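Local atomic coordinates of uncharacterized protein (Neisseria gonorrhoeae, PDB entry 5V77), a protein that is of unknown function and belongs to the NGO_1070-like family, folding as an all-beta chain that pairs with a second copy of itself. Residues T30-F35 with F44-C49; S50-F55 with I101-I106. All blocks are in the same frame, centred on the assembly; numbering follows the deposited sequence.

Contact 1: T30-F35 with F44-C49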
# COMPACT_ATOMS: atom_id res chain seq x y z
N THR A 30 6.62 7.24 4.33
CA THR A 30 7.38 6.04 4.69
C THR A 30 6.44 4.86 4.77
O THR A 30 5.30 4.99 5.26
CB THR A 30 8.09 6.23 6.03
OG1 THR A 30 9.05 7.26 5.89
CG2 THR A 30 8.80 4.93 6.47
N LEU A 31 6.90 3.72 4.26
CA LEU A 31 6.22 2.44 4.42
C LEU A 31 7.10 1.51 5.22
O LEU A 31 8.29 1.34 4.91
CB LEU A 31 5.91 1.80 3.06
CG LEU A 31 4.64 2.31 2.37
CD1 LEU A 31 4.63 1.81 0.96
CD2 LEU A 31 3.41 1.81 3.14
N THR A 32 6.52 0.87 6.24
CA THR A 32 7.26 -0.11 7.02
C THR A 32 6.56 -1.45 6.91
O THR A 32 5.33 -1.55 7.11
CB THR A 32 7.39 0.31 8.49
OG1 THR A 32 8.03 1.59 8.55
CG2 THR A 32 8.25 -0.71 9.29
N LEU A 33 7.33 -2.47 6.57
CA LEU A 33 6.85 -3.84 6.48
C LEU A 33 7.38 -4.58 7.70
O LEU A 33 8.58 -4.51 7.98
CB LEU A 33 7.35 -4.50 5.19
CG LEU A 33 6.57 -4.24 3.90
CD1 LEU A 33 6.57 -2.75 3.56
CD2 LEU A 33 7.18 -5.03 2.75
N SER A 34 6.51 -5.28 8.43
CA SER A 34 6.94 -5.97 9.65
C SER A 34 6.77 -7.47 9.50
O SER A 34 5.81 -7.94 8.87
CB SER A 34 6.18 -5.48 10.87
OG SER A 34 6.49 -4.11 11.09
N PHE A 35 7.68 -8.21 10.14
CA PHE A 35 7.84 -9.64 9.91
C PHE A 35 8.00 -10.39 11.21
O PHE A 35 8.59 -9.88 12.17
CB PHE A 35 9.09 -9.93 9.05
CG PHE A 35 9.09 -9.22 7.72
CD1 PHE A 35 9.56 -7.92 7.62
CD2 PHE A 35 8.63 -9.88 6.58
CE1 PHE A 35 9.58 -7.25 6.38
CE2 PHE A 35 8.65 -9.23 5.34
CZ PHE A 35 9.11 -7.92 5.24
N PHE A 44 10.34 -10.62 14.34
CA PHE A 44 11.70 -10.68 13.83
C PHE A 44 12.23 -9.29 13.51
O PHE A 44 13.27 -8.88 14.06
CB PHE A 44 11.80 -11.61 12.61
CG PHE A 44 13.17 -11.63 11.97
CD1 PHE A 44 14.24 -12.25 12.61
CD2 PHE A 44 13.39 -11.02 10.75
CE1 PHE A 44 15.49 -12.27 12.02
CE2 PHE A 44 14.64 -11.03 10.16
CZ PHE A 44 15.69 -11.66 10.79
N GLY A 45 11.57 -8.53 12.65
CA GLY A 45 12.11 -7.23 12.32
C GLY A 45 11.30 -6.55 11.24
O GLY A 45 10.12 -6.86 11.04
N TYR A 46 11.94 -5.60 10.57
CA TYR A 46 11.16 -4.73 9.69
C TYR A 46 12.03 -4.25 8.54
O TYR A 46 13.26 -4.23 8.63
CB TYR A 46 10.60 -3.52 10.46
CG TYR A 46 11.67 -2.61 11.03
CD1 TYR A 46 12.28 -1.62 10.24
CD2 TYR A 46 12.07 -2.73 12.36
CE1 TYR A 46 13.28 -0.79 10.77
CE2 TYR A 46 13.07 -1.90 12.90
CZ TYR A 46 13.65 -0.94 12.10
OH TYR A 46 14.63 -0.12 12.63
N ILE A 47 11.37 -3.85 7.46
CA ILE A 47 12.01 -3.14 6.35
C ILE A 47 11.33 -1.79 6.25
O ILE A 47 10.10 -1.71 6.10
CB ILE A 47 11.89 -3.90 5.02
CG1 ILE A 47 12.62 -5.23 5.12
CG2 ILE A 47 12.44 -3.05 3.87
CD1 ILE A 47 12.32 -6.17 3.93
N LYS A 48 12.12 -0.73 6.32
CA LYS A 48 11.60 0.64 6.31
C LYS A 48 11.95 1.29 4.98
O LYS A 48 13.14 1.41 4.63
CB LYS A 48 12.20 1.44 7.47
CG LYS A 48 11.72 2.91 7.55
CD LYS A 48 12.47 3.62 8.69
CE LYS A 48 12.24 5.12 8.70
NZ LYS A 48 12.92 5.76 9.88
N CYS A 49 10.93 1.72 4.24
CA CYS A 49 11.10 2.31 2.91
C CYS A 49 10.80 3.80 3.07
O CYS A 49 9.63 4.17 3.22
CB CYS A 49 10.17 1.64 1.91
SG CYS A 49 10.43 -0.18 1.82
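Leu31 and Cys49 form the first hydrogen-bonded pair of an antiparallel beta hairpin between residues 30-35 and 44-49, whose axes come within 4.7 Å and run at 162°. Leu31 N gives its hydrogen to Cys49 O at 3.0 Å, and Cys49 N returns one to Leu31 O. Leu33 with Ile47 repeats the pattern, while Thr32 with Lys48 and Ser34 with Tyr46 are the non-hydrogen-bonded pairs between. The regular spacing ends at Phe35, which faces both Phe44 and Gly45, a classic beta bulge: Phe35 O accepts from Phe44 N at 2.9 Å and, weakly, from Gly45 N.

Of these residues Phe35 has the most surface covered by the partner strand. Its CB lies 3.8 Å from Gly45 O. With CG anti to the carbonyl carbon (chi1 -57°), the ring runs along the partner strand: CD1 lies 3.6 Å from the same Gly45 O, which sits at the ring edge in its plane, and CE1 continues to Ile47 CD1 at 3.8 Å, with CZ also touching that methyl. Phe14 meets this ring edge-to-face from outside the hairpin. Leu31, Leu33, Ile47 and Cys49 share the buried face with Phe35, and Ile91 of strand 89-94 packs against Leu33, Ile47 and Cys49.

The other face carries Thr32, Ser34, Tyr46 and Lys48. Thr32 CG2 lies near Tyr46 CB, but the phenol then leads away from residues 30-35. Lys48 is extended throughout and likewise leaves the partner strand. At the strand start Thr30 OG1 is held by Asp26, and its other branch, CG2, turns to the aliphatic part of the lysine, meeting Lys48 CG at 3.7 Å.

Contact 2: S50-F55 with I101-I106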
# COMPACT_ATOMS: atom_id res chain seq x y z
N SER A 50 11.83 4.65 3.06
CA SER A 50 11.65 6.07 3.35
C SER A 50 11.62 6.90 2.07
O SER A 50 12.50 6.75 1.21
CB SER A 50 12.76 6.60 4.26
OG SER A 50 12.76 5.88 5.48
N ASN A 51 10.64 7.81 1.99
CA ASN A 51 10.41 8.66 0.83
C ASN A 51 9.99 7.80 -0.35
O ASN A 51 10.77 7.53 -1.28
CB ASN A 51 11.63 9.54 0.52
CG ASN A 51 11.87 10.55 1.61
OD1 ASN A 51 11.00 10.76 2.46
ND2 ASN A 51 13.05 11.17 1.62
N ILE A 52 8.74 7.35 -0.30
CA ILE A 52 8.22 6.39 -1.26
C ILE A 52 8.17 6.98 -2.65
O ILE A 52 7.70 8.11 -2.85
CB ILE A 52 6.83 5.93 -0.83
CG1 ILE A 52 6.93 5.21 0.51
CG2 ILE A 52 6.19 5.02 -1.90
CD1 ILE A 52 7.69 3.95 0.46
N LEU A 53 8.63 6.21 -3.63
CA LEU A 53 8.47 6.54 -5.03
C LEU A 53 7.28 5.80 -5.62
O LEU A 53 6.37 6.43 -6.15
CB LEU A 53 9.75 6.23 -5.82
CG LEU A 53 10.96 6.95 -5.22
CD1 LEU A 53 12.24 6.51 -5.89
CD2 LEU A 53 10.78 8.45 -5.33
N ASN A 54 7.25 4.48 -5.51
CA ASN A 54 6.01 3.79 -5.84
C ASN A 54 5.86 2.54 -4.99
O ASN A 54 6.82 2.01 -4.43
CB ASN A 54 5.93 3.46 -7.33
CG ASN A 54 7.16 2.77 -7.82
OD1 ASN A 54 7.39 1.60 -7.53
ND2 ASN A 54 7.98 3.50 -8.57
N PHE A 55 4.61 2.10 -4.89
CA PHE A 55 4.24 0.90 -4.15
C PHE A 55 3.23 0.14 -5.00
O PHE A 55 2.22 0.71 -5.40
CB PHE A 55 3.66 1.29 -2.78
CG PHE A 55 3.03 0.16 -2.00
CD1 PHE A 55 3.41 -1.16 -2.18
CD2 PHE A 55 2.05 0.43 -1.06
CE1 PHE A 55 2.81 -2.17 -1.46
CE2 PHE A 55 1.46 -0.58 -0.34
CZ PHE A 55 1.84 -1.88 -0.54
N ILE A 101 8.28 -2.16 -3.98
CA ILE A 101 8.34 -0.84 -3.37
C ILE A 101 9.65 -0.20 -3.76
O ILE A 101 10.71 -0.80 -3.56
CB ILE A 101 8.24 -0.88 -1.83
CG1 ILE A 101 6.96 -1.60 -1.41
CG2 ILE A 101 8.24 0.57 -1.29
CD1 ILE A 101 6.84 -1.84 0.09
N SER A 102 9.58 1.02 -4.29
CA SER A 102 10.75 1.84 -4.57
C SER A 102 10.72 3.06 -3.65
O SER A 102 9.66 3.65 -3.44
CB SER A 102 10.78 2.31 -6.03
OG SER A 102 11.04 1.21 -6.90
N ALA A 103 11.87 3.40 -3.07
CA ALA A 103 11.93 4.47 -2.08
C ALA A 103 13.35 5.02 -2.07
O ALA A 103 14.30 4.32 -2.44
CB ALA A 103 11.55 3.96 -0.68
N GLU A 104 13.49 6.29 -1.65
CA GLU A 104 14.81 6.91 -1.69
C GLU A 104 15.81 6.14 -0.84
O GLU A 104 16.97 5.97 -1.24
CB GLU A 104 14.73 8.37 -1.23
CG GLU A 104 16.05 9.13 -1.30
CD GLU A 104 15.83 10.63 -1.21
OE1 GLU A 104 16.76 11.42 -1.52
OE2 GLU A 104 14.70 11.02 -0.83
N THR A 105 15.39 5.66 0.34
CA THR A 105 16.26 4.83 1.17
C THR A 105 15.46 3.64 1.66
O THR A 105 14.26 3.75 1.92
CB THR A 105 16.84 5.60 2.37
OG1 THR A 105 15.80 5.92 3.29
CG2 THR A 105 17.47 6.90 1.93
N ILE A 106 16.12 2.49 1.74
CA ILE A 106 15.50 1.30 2.31
C ILE A 106 16.49 0.76 3.33
O ILE A 106 17.66 0.53 3.00
CB ILE A 106 15.16 0.24 1.25
CG1 ILE A 106 14.10 0.80 0.28
CG2 ILE A 106 14.63 -1.04 1.93
CD1 ILE A 106 13.61 -0.18 -0.79
O HOH W 1 14.57 3.87 5.30
O HOH W 2 8.80 -0.44 -7.15
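Ile52 and Ala103 are a non-hydrogen-bonded pair in an antiparallel pairing interrupted by two classic beta bulges: Leu53 and Asn54 both face Ser102, and Glu104 and Thr105 both face Ser50. At the first bulge Ser102 O takes two hydrogens from the same face of its plane, from Leu53 N at 2.8 Å and from Asn54 N at 3.3 Å.

The tight side is apolar. Ile52 CD1 touches both Ile101 CG2, at 3.8 Å, and Ala103 CB. In the conformer of Phe55 described here, its CD1 also packs on Ile101 CG1, and its ring meets Phe55 of the second subunit, whose strand pairs with Asn54 and Phe55 and extends the sheet.

The other side is polar and partly hydrated. At the corner, Glu104 N bonds to Asn51 O; in one of the two conformers of Glu104, its OE2 also accepts from Asn51 ND2 at 3.0 Å, met from above the carboxylate plane. Water 2 bonds to Ser102 OG, but its link to Asn54 OD1 is doubtful. Water 1 bridges Ser50 OG and Thr105 OG1, which lie 3.7 Å apart.

In the fold
Contact 1 is mostly buried, its centre about 7 Å from the centre of the chain, against about 12 Å for the centre of contact 2, which is partly buried and reaches the second subunit. Both use strand 43-58: residues 44-49 lie between strands 30-37 and 105-109, and past the corner at 51 the strand pairs with 98-103. Contact 1 is a local hairpin with a single bulge, whereas contact 2 joins parts of the chain 46 residues apart and adds water and a hydrogen bond from an amide to a carboxylate, seen in the conformer described. Their apolar faces merge: Leu33 CD1 lies 3.6 Å from Ile101 CD1, and Cys49 CB lies 3.7 Å from Ala103 CB.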